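Alr1585 protein (Nostoc sp., PDB 5C2I) is a heme-containing DyP-type peroxidase that probably uses hydrogen peroxide to oxidise dyes and related substrates, and assembles as a tetramer of two asymmetric dimers. Local coordinates at residues L10-I15 and D229-L234; N33-H38 and D235-E240; S206-M211 and R361-A366; V220-F225 and T309-F314. The protein carries 1 engineered substitution. All blocks are in the same frame, centred on the assembly; numbering follows the deposited sequence.

Contact 1: residues L10-I15 and D229-L234; sequences LPEDGI and DPKAPL
Lys231, whose methylenes lie across the isobutyl group of Leu10, pins the flat carboxylate of Asp229 from both faces: its backbone N and its NZ reach OD1 from opposite sides of the plane. The first bond closes an Asx turn and the second is a salt bridge of 2.7 Å from NZ to OD1. Facing this turn is a type I beta turn from Pro11 to Gly14, closed by Gly14 N on Pro11 O, so the contact illustrates how two irregular segments pack turn against turn without one hydrogen bond between them. The lysine can meet its own aspartate because its chain folds back at the far end (chi3 -70°, chi4 -28°), which lays CE 3.4 Å from Glu12 O. Asp13, inside the beta turn, is tied by a salt bridge to Arg219 of helix 212-221. Deeper in, Ile15 CD1 and Leu234 CD1 meet tip to tip at 4.2 Å. Leu10 swings its CG away from the backbone N (chi1 -163°) and over the peptide carbonyl of Ala232. That oxygen is buried with no polar partner in the model, and Leu10 CD2 stands 3.5 Å from Ala232 O.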
# COMPACT_ATOMS: atom_id res chain seq x y z
N LEU A 10 29.18 -26.87 18.25
CA LEU A 10 28.73 -26.40 16.94
C LEU A 10 29.95 -26.02 16.12
O LEU A 10 30.87 -25.41 16.64
CB LEU A 10 27.80 -25.19 17.12
CG LEU A 10 26.94 -24.81 15.92
CD1 LEU A 10 25.84 -25.87 15.72
CD2 LEU A 10 26.35 -23.43 16.10
N PRO A 11 29.96 -26.36 14.83
CA PRO A 11 31.02 -25.77 14.01
C PRO A 11 31.03 -24.21 14.06
O PRO A 11 30.01 -23.56 14.32
CB PRO A 11 30.70 -26.25 12.60
CG PRO A 11 29.75 -27.38 12.75
CD PRO A 11 29.00 -27.14 14.03
N GLU A 12 32.21 -23.64 13.80
CA GLU A 12 32.41 -22.20 13.93
C GLU A 12 31.39 -21.37 13.14
O GLU A 12 31.00 -20.30 13.57
CB GLU A 12 33.83 -21.86 13.45
CG GLU A 12 34.21 -20.40 13.57
CD GLU A 12 34.18 -19.89 15.00
OE1 GLU A 12 34.20 -20.70 15.97
OE2 GLU A 12 34.17 -18.66 15.16
N ASP A 13 31.01 -21.84 11.96
CA ASP A 13 30.04 -21.11 11.13
C ASP A 13 28.66 -21.72 11.16
O ASP A 13 27.80 -21.35 10.34
CB ASP A 13 30.52 -21.02 9.66
CG ASP A 13 31.71 -20.15 9.52
OD1 ASP A 13 31.95 -19.30 10.38
OD2 ASP A 13 32.46 -20.37 8.57
N GLY A 14 28.43 -22.61 12.11
CA GLY A 14 27.13 -23.28 12.18
C GLY A 14 27.05 -24.44 11.20
O GLY A 14 28.02 -24.73 10.49
N ILE A 15 25.91 -25.09 11.16
CA ILE A 15 25.68 -26.22 10.26
C ILE A 15 25.34 -25.66 8.87
O ILE A 15 24.40 -24.89 8.71
CB ILE A 15 24.52 -27.15 10.77
CG1 ILE A 15 24.62 -27.60 12.27
CG2 ILE A 15 24.28 -28.26 9.75
CD1 ILE A 15 25.84 -28.37 12.65
N ASP A 229 28.24 -14.31 22.16
CA ASP A 229 28.20 -15.40 21.19
C ASP A 229 26.82 -16.08 21.19
O ASP A 229 26.50 -16.81 22.12
CB ASP A 229 29.29 -16.42 21.53
CG ASP A 229 29.37 -17.58 20.55
OD1 ASP A 229 28.56 -17.63 19.58
OD2 ASP A 229 30.27 -18.43 20.75
N PRO A 230 25.99 -15.87 20.14
CA PRO A 230 24.67 -16.47 20.10
C PRO A 230 24.61 -17.94 19.63
O PRO A 230 23.56 -18.57 19.70
CB PRO A 230 23.96 -15.63 19.05
CG PRO A 230 25.04 -15.37 18.06
CD PRO A 230 26.27 -15.08 18.91
N LYS A 231 25.71 -18.49 19.18
CA LYS A 231 25.74 -19.89 18.80
C LYS A 231 25.44 -20.78 19.99
O LYS A 231 25.69 -20.44 21.14
CB LYS A 231 27.12 -20.27 18.24
CG LYS A 231 27.40 -19.60 16.91
CD LYS A 231 28.69 -20.06 16.24
CE LYS A 231 30.05 -19.73 16.76
NZ LYS A 231 30.14 -18.48 17.51
N ALA A 232 24.87 -21.94 19.70
CA ALA A 232 24.59 -22.94 20.74
C ALA A 232 24.87 -24.34 20.18
O ALA A 232 24.76 -24.56 18.96
CB ALA A 232 23.15 -22.85 21.19
N PRO A 233 25.26 -25.29 21.07
CA PRO A 233 25.52 -26.65 20.59
C PRO A 233 24.22 -27.34 20.27
O PRO A 233 23.18 -27.03 20.86
CB PRO A 233 26.22 -27.30 21.78
CG PRO A 233 25.71 -26.57 22.96
CD PRO A 233 25.45 -25.15 22.51
N LEU A 234 24.28 -28.32 19.39
CA LEU A 234 23.10 -29.08 19.03
C LEU A 234 22.42 -29.76 20.21
O LEU A 234 21.22 -29.87 20.21
CB LEU A 234 23.37 -30.09 17.92
CG LEU A 234 23.61 -29.49 16.52
CD1 LEU A 234 23.98 -30.64 15.59
CD2 LEU A 234 22.40 -28.77 16.00

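Contact 2: residues N33-H38 and D235-E240; sequences NILKGH and DSILVE
Ile34 and Leu35 meet Ile237 and Leu238 in an interface of apolar side chains, a compact example of four branched aliphatic residues joining two loops with no hydrogen bond across. The closest side-chain approach is Ile34 CG2 to Ile237 CD1, 3.6 Å, with the two chains crossing at a slant; CD1 also reaches the backbone, 3.4 Å from Ile34 O, an oxygen hydrogen-bonded by Arg365 NH2. Ile237 offers both of its branches. CG1 stands anti to the backbone N (chi1 -167°), carrying CD1 to Ile34, while CG2 is left between the backbone N and the carbonyl carbon and touches Leu35 CD2 at 3.7 Å. Leu238 closes the group from beside it: its CD2 lies 4.0 Å from Ile34 CG2 and 4.1 Å from Leu35 CD2, the two leucines crossing nearly at right angles. An alanine in place of Ile237 would take away CD1 and the gamma branches, and is likely to leave Ile34 CG2 and Leu35 CD2 without the apolar partner they meet here and open a gap in this buried cluster.

Polar bonds lie within one segment or go to outside partners. Asn33 OD1 accepts from His38 N at 2.9 Å, bracing the loop 33-38, and Ile237 O takes a bond from Ser252 OG.

The cluster sits where the loop between helix 24-29 and strand 42-50 reaches the approach to strand 239-240. Ile34 rests on Ser252 of strand 250-261 and Ala458 of strand 448-458, and both leucines touch Leu30, just beyond helix 24-29.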
# COMPACT_ATOMS: atom_id res chain seq x y z
N ASN A 33 11.72 -26.12 11.47
CA ASN A 33 11.25 -25.15 12.46
C ASN A 33 11.95 -25.26 13.81
O ASN A 33 11.65 -24.48 14.72
CB ASN A 33 9.72 -25.24 12.65
CG ASN A 33 9.10 -24.00 13.27
OD1 ASN A 33 9.52 -22.87 13.01
ND2 ASN A 33 8.06 -24.22 14.07
N ILE A 34 12.91 -26.16 13.92
CA ILE A 34 13.60 -26.37 15.18
C ILE A 34 14.95 -25.63 15.15
O ILE A 34 15.11 -24.65 15.85
CB ILE A 34 13.76 -27.87 15.47
CG1 ILE A 34 12.36 -28.52 15.64
CG2 ILE A 34 14.56 -28.10 16.75
CD1 ILE A 34 12.36 -30.06 15.60
N LEU A 35 15.88 -26.06 14.28
CA LEU A 35 17.16 -25.38 14.13
C LEU A 35 17.04 -23.98 13.52
O LEU A 35 17.88 -23.12 13.81
CB LEU A 35 18.14 -26.21 13.33
CG LEU A 35 18.45 -27.58 13.92
CD1 LEU A 35 19.44 -28.31 13.03
CD2 LEU A 35 18.95 -27.50 15.36
N LYS A 36 16.03 -23.80 12.67
CA LYS A 36 15.74 -22.50 12.07
C LYS A 36 14.25 -22.40 11.90
O LYS A 36 13.59 -23.34 11.45
CB LYS A 36 16.46 -22.37 10.70
CG LYS A 36 16.20 -21.05 9.96
CD LYS A 36 17.29 -20.80 8.92
CE LYS A 36 16.92 -19.67 7.95
NZ LYS A 36 16.61 -18.43 8.75
N GLY A 37 13.70 -21.26 12.25
CA GLY A 37 12.25 -21.03 12.15
C GLY A 37 11.72 -21.14 10.73
O GLY A 37 12.42 -20.82 9.77
N HIS A 38 10.49 -21.64 10.58
CA HIS A 38 9.91 -21.83 9.23
C HIS A 38 9.77 -20.50 8.46
O HIS A 38 9.75 -20.52 7.24
CB HIS A 38 8.59 -22.62 9.25
CG HIS A 38 7.47 -21.98 10.01
ND1 HIS A 38 6.88 -20.79 9.61
CD2 HIS A 38 6.78 -22.40 11.10
CE1 HIS A 38 5.90 -20.49 10.44
NE2 HIS A 38 5.81 -21.45 11.35
N ASP A 235 23.19 -30.17 21.21
CA ASP A 235 22.60 -30.83 22.38
C ASP A 235 21.82 -29.91 23.31
O ASP A 235 21.20 -30.39 24.26
CB ASP A 235 23.62 -31.69 23.13
CG ASP A 235 24.64 -30.92 23.88
OD1 ASP A 235 24.65 -29.69 23.89
OD2 ASP A 235 25.45 -31.57 24.53
N SER A 236 21.79 -28.61 23.01
CA SER A 236 20.93 -27.69 23.72
C SER A 236 19.51 -27.62 23.11
O SER A 236 18.62 -26.99 23.67
CB SER A 236 21.52 -26.29 23.80
OG SER A 236 21.42 -25.71 22.50
N ILE A 237 19.30 -28.32 22.00
CA ILE A 237 17.99 -28.33 21.38
C ILE A 237 17.54 -29.72 20.88
O ILE A 237 16.33 -30.00 20.89
CB ILE A 237 17.93 -27.27 20.23
CG1 ILE A 237 16.52 -27.00 19.77
CG2 ILE A 237 18.82 -27.65 19.03
CD1 ILE A 237 16.38 -25.80 18.83
N LEU A 238 18.48 -30.56 20.42
CA LEU A 238 18.13 -31.89 19.92
C LEU A 238 18.31 -32.99 20.95
O LEU A 238 19.20 -32.93 21.75
CB LEU A 238 18.97 -32.21 18.68
CG LEU A 238 18.87 -31.21 17.53
CD1 LEU A 238 19.57 -31.74 16.31
CD2 LEU A 238 17.43 -30.87 17.20
N VAL A 239 17.48 -34.03 20.84
CA VAL A 239 17.72 -35.29 21.53
C VAL A 239 17.47 -36.42 20.55
O VAL A 239 16.62 -36.33 19.63
CB VAL A 239 16.86 -35.60 22.77
CG1 VAL A 239 17.30 -34.76 23.98
CG2 VAL A 239 15.42 -35.41 22.42
N GLU A 240 18.16 -37.50 20.79
CA GLU A 240 17.92 -38.71 20.01
C GLU A 240 16.47 -39.12 20.13
O GLU A 240 15.93 -39.18 21.23
CB GLU A 240 18.78 -39.86 20.50
CG GLU A 240 20.16 -39.87 19.95
CD GLU A 240 20.95 -41.09 20.42
OE1 GLU A 240 20.36 -42.13 20.78
OE2 GLU A 240 22.17 -40.97 20.45

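Contact 3: residues S206-M211 and R361-A366; sequences SQPLFM and RITRRA. With HEM (protoporphyrin IX containing Fe), chain E.
Gln207 and Arg364 join their segments through a pair of hydrogen bonds in which a side-chain amide copies a neighbouring backbone. Arg364 N donates to Gln207 OE1 (2.9 Å), in the carbonyl plane and on a lone pair, and Gln207 NE2 returns a bond of 2.8 Å to Arg364 O. The bend at chi2 (-93°) turns the amide to face both backbone atoms at once. Water 1 accepts from Arg364 NE and lies within hydrogen-bonding distance of Gln207 OE1 and Ile362 O.

The guanidinium of Arg364 has work for every nitrogen. NH2 donates to Ser206 O (2.8 Å), which lies close to the guanidinium plane, to HEM O2A and, weakly, to HEM O1A; NH1 donates to O2A as well, at 2.9 Å, and to water 3. One face of the group lies against HEM C4D. Ser206 serves both propionates, its N bonding to O1A and its OG to O2D at 2.6 Å, which ties the loop to the cofactor.

Arg365 is largely satisfied elsewhere: NE by Asn33 O, and NH2 by Ile34 O and by water 2, which bridges to Pro208 O; NH1 bonds weakly to Arg364 O. Pro208 CD packs 3.2 Å from Ile362 O, and Thr363 OG1 sits at the edge of the Phe210 ring.

Water 3 is bound to the heme iron at 2.3 Å. A distal arginine over the heme, here bonded to the iron-bound water, is one characteristic element of DyP-type peroxidase pockets, consistent with a part for Arg364 in handling peroxide.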
# COMPACT_ATOMS: atom_id res chain seq x y z
N SER A 206 16.98 -12.01 20.00
CA SER A 206 18.08 -12.81 20.55
C SER A 206 17.74 -14.29 20.61
O SER A 206 16.85 -14.72 21.39
CB SER A 206 18.44 -12.32 21.95
OG SER A 206 19.56 -13.05 22.43
N GLN A 207 18.42 -15.07 19.77
CA GLN A 207 18.16 -16.52 19.66
C GLN A 207 19.44 -17.34 19.70
O GLN A 207 20.47 -16.91 19.17
CB GLN A 207 17.45 -16.83 18.37
CG GLN A 207 16.10 -16.17 18.21
CD GLN A 207 14.97 -17.05 18.68
OE1 GLN A 207 15.08 -17.79 19.68
NE2 GLN A 207 13.87 -17.00 17.93
N PRO A 208 19.39 -18.53 20.29
CA PRO A 208 20.43 -19.51 19.96
C PRO A 208 20.47 -19.78 18.46
O PRO A 208 19.40 -19.92 17.84
CB PRO A 208 19.98 -20.77 20.70
CG PRO A 208 18.95 -20.34 21.66
CD PRO A 208 18.32 -19.11 21.12
N LEU A 209 21.66 -19.85 17.88
CA LEU A 209 21.81 -20.04 16.45
C LEU A 209 22.52 -21.35 16.17
O LEU A 209 23.49 -21.71 16.89
CB LEU A 209 22.60 -18.89 15.82
CG LEU A 209 22.00 -17.49 16.10
CD1 LEU A 209 22.84 -16.44 15.37
CD2 LEU A 209 20.56 -17.42 15.63
N PHE A 210 22.10 -22.00 15.09
CA PHE A 210 22.60 -23.33 14.71
C PHE A 210 23.01 -23.45 13.25
O PHE A 210 24.02 -24.05 12.96
CB PHE A 210 21.50 -24.38 14.98
CG PHE A 210 21.00 -24.36 16.39
CD1 PHE A 210 21.73 -24.96 17.40
CD2 PHE A 210 19.83 -23.73 16.71
CE1 PHE A 210 21.28 -24.91 18.71
CE2 PHE A 210 19.39 -23.68 18.02
CZ PHE A 210 20.11 -24.30 18.99
N MET A 211 22.24 -22.85 12.36
CA MET A 211 22.47 -22.98 10.93
C MET A 211 23.35 -21.85 10.40
O MET A 211 23.19 -20.68 10.82
CB MET A 211 21.13 -23.01 10.17
CG MET A 211 20.13 -24.05 10.63
SD MET A 211 20.80 -25.72 10.56
CE MET A 211 21.08 -25.91 8.83
N ARG A 361 19.30 -21.66 27.90
CA ARG A 361 18.65 -20.90 26.83
C ARG A 361 17.54 -21.71 26.17
O ARG A 361 17.59 -22.94 26.12
CB ARG A 361 19.68 -20.50 25.76
CG ARG A 361 20.63 -19.35 26.14
CD ARG A 361 21.64 -19.03 25.03
NE ARG A 361 22.63 -20.11 24.89
CZ ARG A 361 23.53 -20.18 23.90
NH1 ARG A 361 23.57 -19.25 22.96
NH2 ARG A 361 24.38 -21.19 23.85
N ILE A 362 16.60 -20.99 25.57
CA ILE A 362 15.53 -21.59 24.80
C ILE A 362 15.51 -21.00 23.38
O ILE A 362 15.97 -19.89 23.15
CB ILE A 362 14.16 -21.32 25.44
CG1 ILE A 362 13.90 -19.82 25.62
CG2 ILE A 362 14.06 -22.06 26.79
CD1 ILE A 362 12.44 -19.50 25.97
N THR A 363 15.00 -21.78 22.44
CA THR A 363 14.92 -21.35 21.05
C THR A 363 13.45 -21.06 20.74
O THR A 363 12.61 -21.96 20.76
CB THR A 363 15.48 -22.46 20.15
OG1 THR A 363 16.85 -22.70 20.46
CG2 THR A 363 15.34 -22.12 18.66
N ARG A 364 13.13 -19.80 20.54
CA ARG A 364 11.73 -19.35 20.49
C ARG A 364 11.19 -19.41 19.03
O ARG A 364 11.89 -19.02 18.05
CB ARG A 364 11.62 -17.95 21.08
CG ARG A 364 11.89 -17.95 22.59
CD ARG A 364 11.87 -16.54 23.18
NE ARG A 364 13.02 -15.82 22.65
CZ ARG A 364 13.03 -14.55 22.29
NH1 ARG A 364 11.95 -13.80 22.42
NH2 ARG A 364 14.12 -14.01 21.79
N ARG A 365 9.96 -19.86 18.90
CA ARG A 365 9.28 -19.93 17.60
C ARG A 365 7.85 -19.44 17.73
O ARG A 365 6.91 -20.10 17.24
CB ARG A 365 9.32 -21.38 17.06
CG ARG A 365 10.72 -21.99 16.93
CD ARG A 365 11.48 -21.42 15.74
NE ARG A 365 12.84 -21.97 15.64
CZ ARG A 365 13.96 -21.26 15.64
NH1 ARG A 365 13.93 -19.96 15.89
NH2 ARG A 365 15.15 -21.84 15.49
N ALA A 366 7.69 -18.34 18.46
CA ALA A 366 6.37 -17.83 18.82
C ALA A 366 5.72 -17.08 17.67
O ALA A 366 6.40 -16.60 16.73
CB ALA A 366 6.46 -16.94 20.05
CHA HEM E . 13.12 -11.74 24.77
CHB HEM E . 8.54 -10.26 24.92
CHC HEM E . 7.30 -14.37 27.14
CHD HEM E . 11.92 -15.70 27.19
C1A HEM E . 11.98 -10.97 24.64
C2A HEM E . 11.95 -9.66 24.08
C3A HEM E . 10.66 -9.24 24.12
C4A HEM E . 9.91 -10.30 24.68
CMA HEM E . 10.09 -7.95 23.62
CAA HEM E . 13.12 -8.85 23.52
CBA HEM E . 13.49 -9.04 22.04
CGA HEM E . 13.87 -10.48 21.82
O1A HEM E . 15.04 -10.90 22.05
O2A HEM E . 13.01 -11.25 21.40
C1B HEM E . 7.81 -11.29 25.51
C2B HEM E . 6.38 -11.27 25.69
C3B HEM E . 6.03 -12.41 26.25
C4B HEM E . 7.29 -13.13 26.49
CMB HEM E . 5.49 -10.16 25.26
CAB HEM E . 4.70 -12.97 26.61
CBB HEM E . 3.55 -12.61 26.01
C1C HEM E . 8.47 -15.10 27.41
C2C HEM E . 8.57 -16.24 28.17
C3C HEM E . 9.89 -16.60 28.20
C4C HEM E . 10.58 -15.67 27.42
CMC HEM E . 7.45 -17.02 28.81
CAC HEM E . 10.54 -17.71 28.90
CBC HEM E . 10.18 -18.28 30.02
C1D HEM E . 12.57 -14.75 26.41
C2D HEM E . 13.99 -14.86 26.12
C3D HEM E . 14.35 -13.75 25.49
C4D HEM E . 13.09 -12.98 25.36
CMD HEM E . 14.94 -16.00 26.47
CAD HEM E . 15.71 -13.43 24.95
CBD HEM E . 16.64 -12.78 25.98
CGD HEM E . 17.98 -12.54 25.36
O1D HEM E . 18.40 -11.39 25.41
O2D HEM E . 18.67 -13.47 24.81
NA HEM E . 10.74 -11.32 25.07
NB HEM E . 8.28 -12.36 26.06
NC HEM E . 9.72 -14.69 27.03
ND HEM E . 12.08 -13.57 26.02
FE HEM E . 10.24 -12.98 26.07
O HOH W 1 15.51 -17.25 22.42
O HOH W 2 17.42 -20.24 15.98
O HOH W 3 9.68 -14.17 24.14

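Contact 4: residues V220-F225 and T309-F314; sequences VNNCDF and TPTNNF
Asn222 docks on Asn312 just after helix 212-221, where Asn221 O reaches the facing loop through water 4, which gives a proton to it and also bonds to Thr311 OG1. The loop is built from an ST turn, with Thr311 OG1 accepting from Asn313 N, overlapped by an inverse gamma turn centred on Asn313: a worked case of a helix end docked on two overlapping tight turns. Next along the chain, Asn222 provides the one direct hydrogen bond across. Its OD1 takes Asn312 N at 2.7 Å, the donor tilted 20° from the carbonyl plane, while its ND2 is held by Glu218 O one turn back in the helix and weakly by water 5, which passes the link on to Pro310 O. With both ends of the amide engaged, its rotation is fixed. Asn312 in turn bonds through OD1 to Arg337, whose NH2 also hydrogen-bonds the heme. A leucine in place of Asn222 would probably leave Asn312 N without its acceptor and Glu218 O without this donor, setting the loop less firmly beside the helix.

From Cys223 to Phe225 the backbone is left-handed, with phi near +60° at each residue, and the turn is closed by Phe225 N on Asn222 O. Cys223 forms a disulfide with Cys223 of the second subunit, so the contact lies at an interface between subunits. The side chain of Asn313 lies against this turn, ND2 bonded to Asp226 and OD1 to Lys227 N; the same ND2 stands 3.4 Å from Cys223 CB.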
# COMPACT_ATOMS: atom_id res chain seq x y z
N VAL A 220 27.82 -10.77 10.86
CA VAL A 220 28.15 -9.56 10.12
C VAL A 220 27.39 -8.37 10.71
O VAL A 220 27.91 -7.27 10.70
CB VAL A 220 27.93 -9.69 8.61
CG1 VAL A 220 26.48 -9.55 8.27
CG2 VAL A 220 28.75 -8.62 7.88
N ASN A 221 26.23 -8.60 11.30
CA ASN A 221 25.42 -7.51 11.90
C ASN A 221 25.63 -7.27 13.37
O ASN A 221 25.06 -6.36 13.93
CB ASN A 221 23.94 -7.73 11.58
CG ASN A 221 23.66 -7.55 10.09
OD1 ASN A 221 23.93 -6.49 9.54
ND2 ASN A 221 23.23 -8.60 9.44
N ASN A 222 26.46 -8.09 13.99
CA ASN A 222 26.78 -7.97 15.40
C ASN A 222 28.25 -7.97 15.70
O ASN A 222 28.67 -8.55 16.72
CB ASN A 222 26.03 -9.02 16.22
CG ASN A 222 24.54 -8.73 16.29
OD1 ASN A 222 24.14 -7.85 17.04
ND2 ASN A 222 23.74 -9.41 15.50
N CYS A 223 29.02 -7.26 14.87
CA CYS A 223 30.38 -6.89 15.21
C CYS A 223 31.24 -8.13 15.49
O CYS A 223 32.04 -8.12 16.43
CB CYS A 223 30.39 -5.98 16.44
SG CYS A 223 29.18 -4.60 16.35
N ASP A 224 31.07 -9.16 14.67
CA ASP A 224 31.80 -10.41 14.83
C ASP A 224 31.56 -11.10 16.21
O ASP A 224 32.44 -11.81 16.71
CB ASP A 224 33.28 -10.16 14.65
CG ASP A 224 34.08 -11.43 14.28
OD1 ASP A 224 33.56 -12.38 13.68
OD2 ASP A 224 35.28 -11.44 14.64
N PHE A 225 30.41 -10.86 16.80
CA PHE A 225 30.01 -11.46 18.13
C PHE A 225 30.97 -11.05 19.24
O PHE A 225 31.21 -11.83 20.14
CB PHE A 225 29.99 -13.01 18.06
CG PHE A 225 29.03 -13.59 17.06
CD1 PHE A 225 27.81 -12.99 16.77
CD2 PHE A 225 29.33 -14.82 16.45
CE1 PHE A 225 26.95 -13.58 15.83
CE2 PHE A 225 28.48 -15.40 15.53
CZ PHE A 225 27.27 -14.78 15.23
N THR A 309 17.06 -3.18 12.06
CA THR A 309 17.69 -4.43 12.58
C THR A 309 18.43 -4.11 13.90
O THR A 309 19.52 -3.53 13.90
CB THR A 309 18.64 -5.02 11.53
OG1 THR A 309 17.86 -5.36 10.37
CG2 THR A 309 19.34 -6.28 12.03
N PRO A 310 17.79 -4.41 15.03
CA PRO A 310 18.39 -4.07 16.31
C PRO A 310 19.65 -4.84 16.60
O PRO A 310 19.82 -5.98 16.15
CB PRO A 310 17.34 -4.49 17.35
CG PRO A 310 16.16 -4.98 16.57
CD PRO A 310 16.55 -5.17 15.16
N THR A 311 20.55 -4.22 17.35
CA THR A 311 21.74 -4.93 17.75
C THR A 311 21.44 -6.00 18.81
O THR A 311 20.54 -5.83 19.64
CB THR A 311 22.83 -3.95 18.27
OG1 THR A 311 24.08 -4.65 18.31
CG2 THR A 311 22.51 -3.39 19.64
N ASN A 312 22.21 -7.09 18.76
CA ASN A 312 22.27 -8.09 19.83
C ASN A 312 23.63 -8.22 20.44
O ASN A 312 23.89 -9.14 21.25
CB ASN A 312 21.77 -9.45 19.33
CG ASN A 312 21.26 -10.31 20.49
OD1 ASN A 312 20.63 -9.80 21.42
ND2 ASN A 312 21.57 -11.58 20.45
N ASN A 313 24.51 -7.28 20.08
CA ASN A 313 25.88 -7.42 20.44
C ASN A 313 26.13 -6.67 21.73
O ASN A 313 26.66 -5.58 21.74
CB ASN A 313 26.82 -6.92 19.36
CG ASN A 313 28.25 -7.23 19.69
OD1 ASN A 313 28.58 -8.38 20.04
ND2 ASN A 313 29.14 -6.24 19.54
N PHE A 314 25.76 -7.29 22.84
CA PHE A 314 26.03 -6.67 24.10
C PHE A 314 26.03 -7.70 25.18
O PHE A 314 25.55 -8.84 25.01
CB PHE A 314 24.98 -5.59 24.41
CG PHE A 314 23.58 -6.11 24.59
CD1 PHE A 314 22.75 -6.30 23.51
CD2 PHE A 314 23.11 -6.44 25.86
CE1 PHE A 314 21.47 -6.81 23.68
CE2 PHE A 314 21.84 -6.94 26.02
CZ PHE A 314 21.00 -7.14 24.93
O HOH W 4 24.99 -4.40 15.83
O HOH W 5 21.71 -7.34 14.43

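Contact 3 lies nearest the middle of the chain, its centre about 7 Å from the chain's, and it touches each of the other three. Contact 2 is about 9 Å away between centres and reaches the same antiparallel sheet; contact 1 is about 11 Å away, joined through backbone bonds of Leu209 and Phe210. Contact 4 stands about 15 Å off at the subunit interface, linked by a weak hydrogen bond between Ser206 and Asn312, and is nested within the loop that contact 3 closes. The segments of the other pairs interleave along the chain. Residues 206-240 supply one side of all four, so this single run ties the N-terminal segments, the heme pocket and the intersubunit disulfide together.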